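PDB 3TMG: glycine betaine, L-proline ABC transporter, glycine/betaine/L-proline-binding protein (ProX), which binds glycine betaine between its two lobes and probably serves as the substrate-binding component of an ABC importer for betaine and related amines. Local coordinates for residues Lys36-Lys41 against Tyr225-His230; Val257-Val260 against Ile266-Thr269; Gln100-Pro105 against Glu141-Tyr146. One frame throughout, in Å; residues are numbered along the deposited sequence.

Contact 1 (Lys36-Lys41 against Tyr225-His230); sequences KVVFEK and YYVFDH
The CE1-CZ end of the Phe39 ring packs against Val227, and this is where helix 26-41 and helix 222-230 meet most closely. Phe39 CZ lies 3.6 Å from Val227 CB, while Val227 CG2 approaches Phe39 CE1 to 3.7 Å and Val227 CG1 approaches Phe39 CZ to the same distance. The fork of the valine therefore straddles the CE1-CZ bond. The two side chains arrive from opposite directions, and the Phe39 ring reaches across to the valine, the axes of the two short segments coming no closer than 11.6 Å. Its CG stands anti to the carbonyl carbon (chi1 -78°), which carries the ring out from a bond that does not itself point at the other helix.

Beside this close fit the packing slackens. Phe228 crosses Phe39 at about a right angle as a side chain, and Phe39 CE2 sits over one of its faces, 4.1 Å from Phe228 CZ. The ring planes meet at 55°, with centroids 5.6 Å apart. Val38 adds a looser touch, its CG1 being 4.3 Å from Val227 CG1. All four touching residues are buried and apolar; the charged ends belong to the far side of helix 26-41, where Lys36 and Glu40 form a long salt bridge at the partly exposed surface and Glu40 OE1 also bonds to Tyr253 OH.

Val18 and Ile20 of strand 16-22 meet both phenylalanines, and Tyr44 adds its ring to Phe39. Two helix segments running roughly antiparallel (146° between their directions) and packing their phenylalanines beside the parallel strands 16-22 and 44-50 are consistent with the layered alpha/beta lobe of a type 2 periplasmic binding protein.

Contact 2 (Val257-Val260 against Ile266-Thr269); sequences VEFV and IVKT
Val260 and Val267 are the nearest pair across the turn between helices 252-262 and 264-268, with their CA atoms 6.6 Å apart. The approach is lopsided. Val267 points its CB at the other helix, while the CB of Val260 points along the interface. Consequently the CG2 methyl of Val267 reaches the backbone of its partner, 4.3 Å from Val260 CA, and its other branch meets a methyl, Val267 CG1 standing 4.4 Å from Val260 CG1. The same CG2 also approaches the Phe259 ring obliquely, at 4.5 Å from Phe259 CE1, so one methyl touches both the ring and the Val260 backbone.

Phe259 CG lies opposite the backbone N (chi1 177°), which brings the end of the ring nearer Val267; the ring also touches Leu237 and Leu241 of helix 235-247. Beyond the valine, Thr269 OG1 donates to Ile266 O over 2.6 Å, in the carbonyl plane and on a lone pair.

Between the segments the contact is wholly apolar. Its approaches are all rather long, which implies modest dispersion and burial of hydrocarbon, without directional bonds to fix the angle between the helices.

Contact 3 (Gln100-Pro105 against Glu141-Tyr146); sequences QGFVVP and EQALNY
This is a strand-to-helix packing contact, in which one aromatic side chain of strand 88-105 reaches the inner side of helix 135-146 in the lobe that contains Thr136, a glycine betaine-binding residue. Phe102 alone carries it from the strand. The backbones stay well apart, 9.3 Å between Phe102 CA and Ala143 CA, and the phenylalanine ring spans the separation.

The two helix residues meet different parts of that ring. Leu144 comes to its edge, near the ring plane, with CD2 3.6 Å from Phe102 CE2. Ala143 approaches obliquely from the other side of the ring tip, its CB 3.6 Å from Phe102 CE1. The para carbon lies between them: Phe102 CZ is 3.7 Å from Ala143 CB and 3.8 Å from Leu144 CD2. The phenylalanine thus enters end first, its outer three carbons touching a small methyl and a longer branched chain. The CB of Ala143 already points at the strand, but Leu144 has to reach across, its CG placed beside the backbone N (chi1 -73°) and CD2 brought round to the ring. All three residues are buried, and their side chains are purely hydrocarbon.

The binding residue is near without belonging to the contact: the side chain of Phe102 is about 8 Å from that of Thr136 and about 12 Å from the bound betaine. Gln100, on the same strand, does connect to Thr136, its OE1 being hydrogen-bonded to Thr136 OG1. Met127 of strand 126-128 touches both Phe102 and Leu144, while backbone bonds to Leu181 and Val179 on one neighbour and to Leu196 and Lys194 on another hold segment 100-105 between strand 179-183 and the region of strand 193-195.

How the contacts relate
Contacts 1 and 2 form one continuous packed region, their centres 10 Å apart. Helix 26-41 joins them: Val37 CG1 lies 3.6 Å from Val260 CG2, and Val38 CG2 lies 3.8 Å from Val267 CG1. Contact 3 stands across the chain's centre, 35 Å from contact 1 and 36 Å from contact 2 between centres. Along the chain, contact 3 is nested within the loop closed by contact 1, and contact 2 follows both. The chain thus leaves one lobe, builds the other and returns, as in two-lobed binding proteins. The long strand 88-105, interrupted by a bulge or short loop, runs from Leu91 beside contact 1 to contact 3, so it spans the two lobes between which betaine binds.

Contact 1 (Lys36-Lys41 against Tyr225-His230)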
loop_
_atom_site.group_PDB
_atom_site.type_symbol
_atom_site.label_atom_id
_atom_site.label_comp_id
_atom_site.label_asym_id
_atom_site.label_seq_id
_atom_site.Cartn_x
_atom_site.Cartn_y
_atom_site.Cartn_z
ATOM N N LYS A 36 5.064 -3.719 14.257
ATOM C CA LYS A 36 6.318 -4.066 14.882
ATOM C C LYS A 36 6.362 -3.569 16.352
ATOM O O LYS A 36 6.760 -4.300 17.265
ATOM C CB LYS A 36 7.471 -3.469 14.078
ATOM C CG LYS A 36 8.823 -3.872 14.642
ATOM C CD LYS A 36 9.896 -3.311 13.719
ATOM C CE LYS A 36 11.043 -2.870 14.550
ATOM N NZ LYS A 36 12.192 -3.735 14.233
ATOM N N VAL A 37 5.994 -2.313 16.558
ATOM C CA VAL A 37 5.962 -1.695 17.903
ATOM C C VAL A 37 4.976 -2.421 18.832
ATOM O O VAL A 37 5.303 -2.734 19.972
ATOM C CB VAL A 37 5.655 -0.180 17.798
ATOM C CG1 VAL A 37 5.439 0.423 19.183
ATOM C CG2 VAL A 37 6.829 0.516 17.098
ATOM N N VAL A 38 3.783 -2.717 18.325
ATOM C CA VAL A 38 2.785 -3.480 19.074
ATOM C C VAL A 38 3.337 -4.850 19.542
ATOM O O VAL A 38 3.277 -5.166 20.760
ATOM C CB VAL A 38 1.512 -3.651 18.229
ATOM C CG1 VAL A 38 0.546 -4.579 18.931
ATOM C CG2 VAL A 38 0.888 -2.284 17.963
ATOM N N PHE A 39 3.914 -5.633 18.613
ATOM C CA PHE A 39 4.499 -6.932 18.974
ATOM C C PHE A 39 5.677 -6.804 19.963
ATOM O O PHE A 39 5.821 -7.617 20.880
ATOM C CB PHE A 39 4.910 -7.729 17.745
ATOM C CG PHE A 39 3.778 -8.398 17.044
ATOM C CD1 PHE A 39 2.959 -9.305 17.715
ATOM C CD2 PHE A 39 3.541 -8.169 15.689
ATOM C CE1 PHE A 39 1.903 -9.935 17.046
ATOM C CE2 PHE A 39 2.509 -8.803 15.028
ATOM C CZ PHE A 39 1.678 -9.688 15.705
ATOM N N GLU A 40 6.527 -5.794 19.782
ATOM C CA GLU A 40 7.591 -5.532 20.751
ATOM C C GLU A 40 7.048 -5.301 22.155
ATOM O O GLU A 40 7.613 -5.851 23.132
ATOM C CB GLU A 40 8.475 -4.363 20.350
ATOM C CG GLU A 40 9.351 -4.668 19.146
ATOM C CD GLU A 40 10.100 -3.448 18.613
ATOM O OE1 GLU A 40 9.797 -2.294 18.982
ATOM O OE2 GLU A 40 11.018 -3.651 17.800
ATOM N N LYS A 41 5.993 -4.492 22.269
ATOM C CA LYS A 41 5.419 -4.218 23.588
ATOM C C LYS A 41 4.806 -5.457 24.225
ATOM O O LYS A 41 4.777 -5.563 25.464
ATOM C CB LYS A 41 4.444 -3.068 23.552
ATOM C CG LYS A 41 5.170 -1.739 23.530
ATOM C CD LYS A 41 4.248 -0.634 23.078
ATOM C CE LYS A 41 3.368 -0.177 24.236
ATOM N NZ LYS A 41 4.178 -0.071 25.488
ATOM N N TYR A 225 -1.361 -14.534 15.836
ATOM C CA TYR A 225 -2.552 -14.654 14.980
ATOM C C TYR A 225 -3.629 -13.642 15.352
ATOM O O TYR A 225 -4.179 -12.960 14.476
ATOM C CB TYR A 225 -3.106 -16.077 15.063
ATOM C CG TYR A 225 -4.325 -16.315 14.210
ATOM C CD1 TYR A 225 -5.603 -16.023 14.690
ATOM C CD2 TYR A 225 -4.205 -16.806 12.911
ATOM C CE1 TYR A 225 -6.740 -16.225 13.897
ATOM C CE2 TYR A 225 -5.330 -17.027 12.116
ATOM C CZ TYR A 225 -6.599 -16.742 12.614
ATOM O OH TYR A 225 -7.741 -16.933 11.833
ATOM N N TYR A 226 -3.913 -13.532 16.647
ATOM C CA TYR A 226 -4.943 -12.627 17.150
ATOM C C TYR A 226 -4.655 -11.185 16.739
ATOM O O TYR A 226 -5.555 -10.501 16.273
ATOM C CB TYR A 226 -5.042 -12.766 18.683
ATOM C CG TYR A 226 -6.112 -11.935 19.356
ATOM C CD1 TYR A 226 -5.989 -10.540 19.437
ATOM C CD2 TYR A 226 -7.247 -12.550 19.948
ATOM C CE1 TYR A 226 -6.958 -9.776 20.058
ATOM C CE2 TYR A 226 -8.213 -11.798 20.591
ATOM C CZ TYR A 226 -8.052 -10.425 20.658
ATOM O OH TYR A 226 -9.039 -9.681 21.270
ATOM N N VAL A 227 -3.398 -10.729 16.866
ATOM C CA VAL A 227 -3.069 -9.361 16.473
ATOM C C VAL A 227 -3.285 -9.163 14.958
ATOM O O VAL A 227 -3.921 -8.185 14.534
ATOM C CB VAL A 227 -1.634 -8.981 16.870
ATOM C CG1 VAL A 227 -1.297 -7.586 16.391
ATOM C CG2 VAL A 227 -1.470 -9.098 18.385
ATOM N N PHE A 228 -2.770 -10.081 14.137
ATOM C CA PHE A 228 -3.029 -9.996 12.699
ATOM C C PHE A 228 -4.543 -9.973 12.396
ATOM O O PHE A 228 -5.012 -9.237 11.492
ATOM C CB PHE A 228 -2.351 -11.152 11.932
ATOM C CG PHE A 228 -0.834 -11.001 11.770
ATOM C CD1 PHE A 228 -0.291 -9.928 11.056
ATOM C CD2 PHE A 228 0.033 -11.950 12.291
ATOM C CE1 PHE A 228 1.094 -9.798 10.883
ATOM C CE2 PHE A 228 1.429 -11.823 12.135
ATOM C CZ PHE A 228 1.957 -10.756 11.412
ATOM N N ASP A 229 -5.296 -10.766 13.153
ATOM C CA ASP A 229 -6.741 -10.906 12.917
ATOM C C ASP A 229 -7.528 -9.652 13.357
ATOM O O ASP A 229 -8.600 -9.372 12.811
ATOM C CB ASP A 229 -7.231 -12.164 13.658
ATOM C CG ASP A 229 -8.603 -12.646 13.192
ATOM O OD1 ASP A 229 -9.011 -12.464 12.023
ATOM O OD2 ASP A 229 -9.283 -13.219 14.033
ATOM N N HIS A 230 -6.993 -8.878 14.303
ATOM C CA HIS A 230 -7.682 -7.716 14.851
ATOM C C HIS A 230 -7.185 -6.382 14.378
ATOM O O HIS A 230 -7.857 -5.379 14.571
ATOM C CB HIS A 230 -7.690 -7.756 16.408
ATOM C CG HIS A 230 -8.577 -8.841 16.980
ATOM N ND1 HIS A 230 -8.190 -10.133 17.048
ATOM C CD2 HIS A 230 -9.871 -8.784 17.523
ATOM C CE1 HIS A 230 -9.194 -10.861 17.609
ATOM N NE2 HIS A 230 -10.208 -10.028 17.890
#

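Contact 2 (Val257-Val260 against Ile266-Thr269)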
loop_
_atom_site.group_PDB
_atom_site.type_symbol
_atom_site.label_atom_id
_atom_site.label_comp_id
_atom_site.label_asym_id
_atom_site.label_seq_id
_atom_site.Cartn_x
_atom_site.Cartn_y
_atom_site.Cartn_z
ATOM N N VAL A 257 6.493 4.262 17.176
ATOM C CA VAL A 257 6.513 4.242 18.627
ATOM C C VAL A 257 5.575 5.342 19.170
ATOM O O VAL A 257 4.724 5.068 20.025
ATOM C CB VAL A 257 7.948 4.383 19.180
ATOM C CG1 VAL A 257 7.921 4.594 20.701
ATOM C CG2 VAL A 257 8.759 3.152 18.815
ATOM N N GLU A 258 5.741 6.578 18.682
ATOM C CA GLU A 258 4.854 7.702 19.053
ATOM C C GLU A 258 3.368 7.407 18.746
ATOM O O GLU A 258 2.503 7.664 19.587
ATOM C CB GLU A 258 5.254 9.025 18.375
ATOM C CG GLU A 258 6.672 9.473 18.678
ATOM C CD GLU A 258 7.036 10.787 17.976
ATOM O OE1 GLU A 258 6.130 11.653 17.848
ATOM O OE2 GLU A 258 8.213 10.949 17.557
ATOM N N PHE A 259 3.089 6.871 17.563
ATOM C CA PHE A 259 1.694 6.519 17.183
ATOM C C PHE A 259 1.035 5.584 18.211
ATOM O O PHE A 259 -0.106 5.807 18.649
ATOM C CB PHE A 259 1.663 5.863 15.796
ATOM C CG PHE A 259 0.304 5.419 15.388
ATOM C CD1 PHE A 259 -0.179 4.185 15.777
ATOM C CD2 PHE A 259 -0.482 6.225 14.583
ATOM C CE1 PHE A 259 -1.481 3.779 15.422
ATOM C CE2 PHE A 259 -1.759 5.806 14.180
ATOM C CZ PHE A 259 -2.267 4.583 14.604
ATOM N N VAL A 260 1.769 4.562 18.613
ATOM C CA VAL A 260 1.262 3.563 19.570
ATOM C C VAL A 260 0.995 4.183 20.965
ATOM O O VAL A 260 -0.025 3.877 21.595
ATOM C CB VAL A 260 2.201 2.329 19.623
ATOM C CG1 VAL A 260 1.884 1.422 20.827
ATOM C CG2 VAL A 260 2.089 1.533 18.320
ATOM N N ILE A 266 -7.216 2.473 20.661
ATOM C CA ILE A 266 -7.362 1.712 19.411
ATOM C C ILE A 266 -6.379 0.523 19.416
ATOM O O ILE A 266 -6.738 -0.608 19.024
ATOM C CB ILE A 266 -7.176 2.594 18.146
ATOM C CG1 ILE A 266 -8.309 3.640 18.048
ATOM C CG2 ILE A 266 -7.145 1.744 16.878
ATOM C CD1 ILE A 266 -9.716 3.070 17.965
ATOM N N VAL A 267 -5.141 0.775 19.831
ATOM C CA VAL A 267 -4.122 -0.280 19.760
ATOM C C VAL A 267 -4.536 -1.429 20.637
ATOM O O VAL A 267 -4.398 -2.606 20.244
ATOM C CB VAL A 267 -2.705 0.226 20.108
ATOM C CG1 VAL A 267 -1.745 -0.942 20.303
ATOM C CG2 VAL A 267 -2.209 1.173 19.000
ATOM N N LYS A 268 -5.069 -1.080 21.822
ATOM C CA LYS A 268 -5.640 -2.049 22.739
ATOM C C LYS A 268 -6.620 -3.001 22.086
ATOM O O LYS A 268 -6.633 -4.177 22.411
ATOM C CB LYS A 268 -6.298 -1.365 23.945
ATOM C CG LYS A 268 -5.319 -0.939 25.021
ATOM C CD LYS A 268 -6.125 -0.524 26.244
ATOM C CE LYS A 268 -5.266 0.308 27.167
ATOM N NZ LYS A 268 -6.150 0.884 28.221
ATOM N N THR A 269 -7.443 -2.500 21.184
ATOM C CA THR A 269 -8.398 -3.365 20.501
ATOM C C THR A 269 -7.748 -4.450 19.645
ATOM O O THR A 269 -8.409 -5.418 19.257
ATOM C CB THR A 269 -9.453 -2.592 19.658
ATOM O OG1 THR A 269 -8.867 -2.069 18.460
ATOM C CG2 THR A 269 -10.131 -1.490 20.485
#

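Contact 3 (Gln100-Pro105 against Glu141-Tyr146)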
loop_
_atom_site.group_PDB
_atom_site.type_symbol
_atom_site.label_atom_id
_atom_site.label_comp_id
_atom_site.label_asym_id
_atom_site.label_seq_id
_atom_site.Cartn_x
_atom_site.Cartn_y
_atom_site.Cartn_z
ATOM N N GLN A 100 -7.144 2.710 -6.821
ATOM C CA GLN A 100 -5.926 2.951 -7.606
ATOM C C GLN A 100 -6.382 3.417 -8.982
ATOM O O GLN A 100 -7.492 3.111 -9.415
ATOM C CB GLN A 100 -5.043 1.673 -7.703
ATOM C CG GLN A 100 -5.835 0.440 -8.195
ATOM C CD GLN A 100 -4.990 -0.729 -8.694
ATOM O OE1 GLN A 100 -3.777 -0.817 -8.429
ATOM N NE2 GLN A 100 -5.647 -1.679 -9.393
ATOM N N GLY A 101 -5.559 4.234 -9.642
ATOM C CA GLY A 101 -5.953 4.693 -10.975
ATOM C C GLY A 101 -4.938 5.666 -11.573
ATOM O O GLY A 101 -3.848 5.863 -11.016
ATOM N N PHE A 102 -5.304 6.209 -12.734
ATOM C CA PHE A 102 -4.485 7.100 -13.507
ATOM C C PHE A 102 -4.767 8.496 -12.938
ATOM O O PHE A 102 -5.929 8.900 -12.767
ATOM C CB PHE A 102 -4.957 7.057 -14.968
ATOM C CG PHE A 102 -4.491 5.850 -15.778
ATOM C CD1 PHE A 102 -4.470 4.566 -15.266
ATOM C CD2 PHE A 102 -4.105 6.041 -17.102
ATOM C CE1 PHE A 102 -4.088 3.477 -16.052
ATOM C CE2 PHE A 102 -3.695 4.970 -17.894
ATOM C CZ PHE A 102 -3.702 3.672 -17.376
ATOM N N VAL A 103 -3.705 9.234 -12.659
ATOM C CA VAL A 103 -3.805 10.521 -12.008
ATOM C C VAL A 103 -3.056 11.584 -12.780
ATOM O O VAL A 103 -1.927 11.365 -13.270
ATOM C CB VAL A 103 -3.239 10.427 -10.563
ATOM C CG1 VAL A 103 -3.056 11.804 -9.933
ATOM C CG2 VAL A 103 -4.161 9.557 -9.700
ATOM N N VAL A 104 -3.704 12.737 -12.919
ATOM C CA VAL A 104 -3.088 13.917 -13.515
ATOM C C VAL A 104 -3.337 15.113 -12.577
ATOM O O VAL A 104 -4.275 15.084 -11.807
ATOM C CB VAL A 104 -3.695 14.224 -14.910
ATOM C CG1 VAL A 104 -3.391 13.069 -15.901
ATOM C CG2 VAL A 104 -5.197 14.509 -14.789
ATOM N N PRO A 105 -2.514 16.181 -12.677
ATOM C CA PRO A 105 -2.818 17.451 -12.032
ATOM C C PRO A 105 -4.170 17.919 -12.516
ATOM O O PRO A 105 -4.532 17.707 -13.688
ATOM C CB PRO A 105 -1.721 18.380 -12.570
ATOM C CG PRO A 105 -0.575 17.461 -12.830
ATOM C CD PRO A 105 -1.236 16.243 -13.419
ATOM N N GLU A 141 -0.193 -1.248 -16.474
ATOM C CA GLU A 141 0.235 -1.736 -17.789
ATOM C C GLU A 141 -0.919 -2.455 -18.497
ATOM O O GLU A 141 -1.105 -2.316 -19.721
ATOM C CB GLU A 141 1.438 -2.667 -17.639
ATOM C CG GLU A 141 1.982 -3.158 -18.962
ATOM C CD GLU A 141 2.958 -4.295 -18.769
ATOM O OE1 GLU A 141 3.061 -4.814 -17.639
ATOM O OE2 GLU A 141 3.642 -4.656 -19.751
ATOM N N GLN A 142 -1.716 -3.220 -17.741
ATOM C CA GLN A 142 -2.867 -3.899 -18.351
ATOM C C GLN A 142 -3.914 -2.872 -18.855
ATOM O O GLN A 142 -4.489 -3.051 -19.942
ATOM C CB GLN A 142 -3.480 -4.909 -17.359
ATOM C CG GLN A 142 -2.518 -6.075 -17.063
ATOM C CD GLN A 142 -2.964 -6.993 -15.926
ATOM O OE1 GLN A 142 -3.707 -6.601 -15.039
ATOM N NE2 GLN A 142 -2.484 -8.230 -15.953
ATOM N N ALA A 143 -4.143 -1.798 -18.083
ATOM C CA ALA A 143 -5.040 -0.696 -18.504
ATOM C C ALA A 143 -4.546 0.062 -19.761
ATOM O O ALA A 143 -5.330 0.352 -20.691
ATOM C CB ALA A 143 -5.256 0.285 -17.344
ATOM N N LEU A 144 -3.241 0.343 -19.806
ATOM C CA LEU A 144 -2.651 0.971 -21.001
ATOM C C LEU A 144 -2.880 0.114 -22.215
ATOM O O LEU A 144 -3.278 0.629 -23.253
ATOM C CB LEU A 144 -1.162 1.264 -20.845
ATOM C CG LEU A 144 -0.861 2.427 -19.906
ATOM C CD1 LEU A 144 0.640 2.490 -19.597
ATOM C CD2 LEU A 144 -1.375 3.774 -20.437
ATOM N N ASN A 145 -2.706 -1.193 -22.075
ATOM C CA ASN A 145 -2.985 -2.105 -23.192
ATOM C C ASN A 145 -4.446 -2.107 -23.587
ATOM O O ASN A 145 -4.783 -2.014 -24.754
ATOM C CB ASN A 145 -2.563 -3.528 -22.848
ATOM C CG ASN A 145 -1.076 -3.667 -22.693
ATOM O OD1 ASN A 145 -0.299 -3.161 -23.515
ATOM N ND2 ASN A 145 -0.654 -4.388 -21.666
ATOM N N TYR A 146 -5.307 -2.258 -22.601
ATOM C CA TYR A 146 -6.739 -2.364 -22.817
ATOM C C TYR A 146 -7.312 -1.155 -23.551
ATOM O O TYR A 146 -8.161 -1.282 -24.458
ATOM C CB TYR A 146 -7.442 -2.467 -21.436
ATOM C CG TYR A 146 -8.934 -2.650 -21.568
ATOM C CD1 TYR A 146 -9.484 -3.918 -21.785
ATOM C CD2 TYR A 146 -9.780 -1.562 -21.510
ATOM C CE1 TYR A 146 -10.864 -4.079 -21.958
ATOM C CE2 TYR A 146 -11.149 -1.710 -21.657
ATOM C CZ TYR A 146 -11.685 -2.960 -21.874
ATOM O OH TYR A 146 -13.056 -3.069 -22.028
#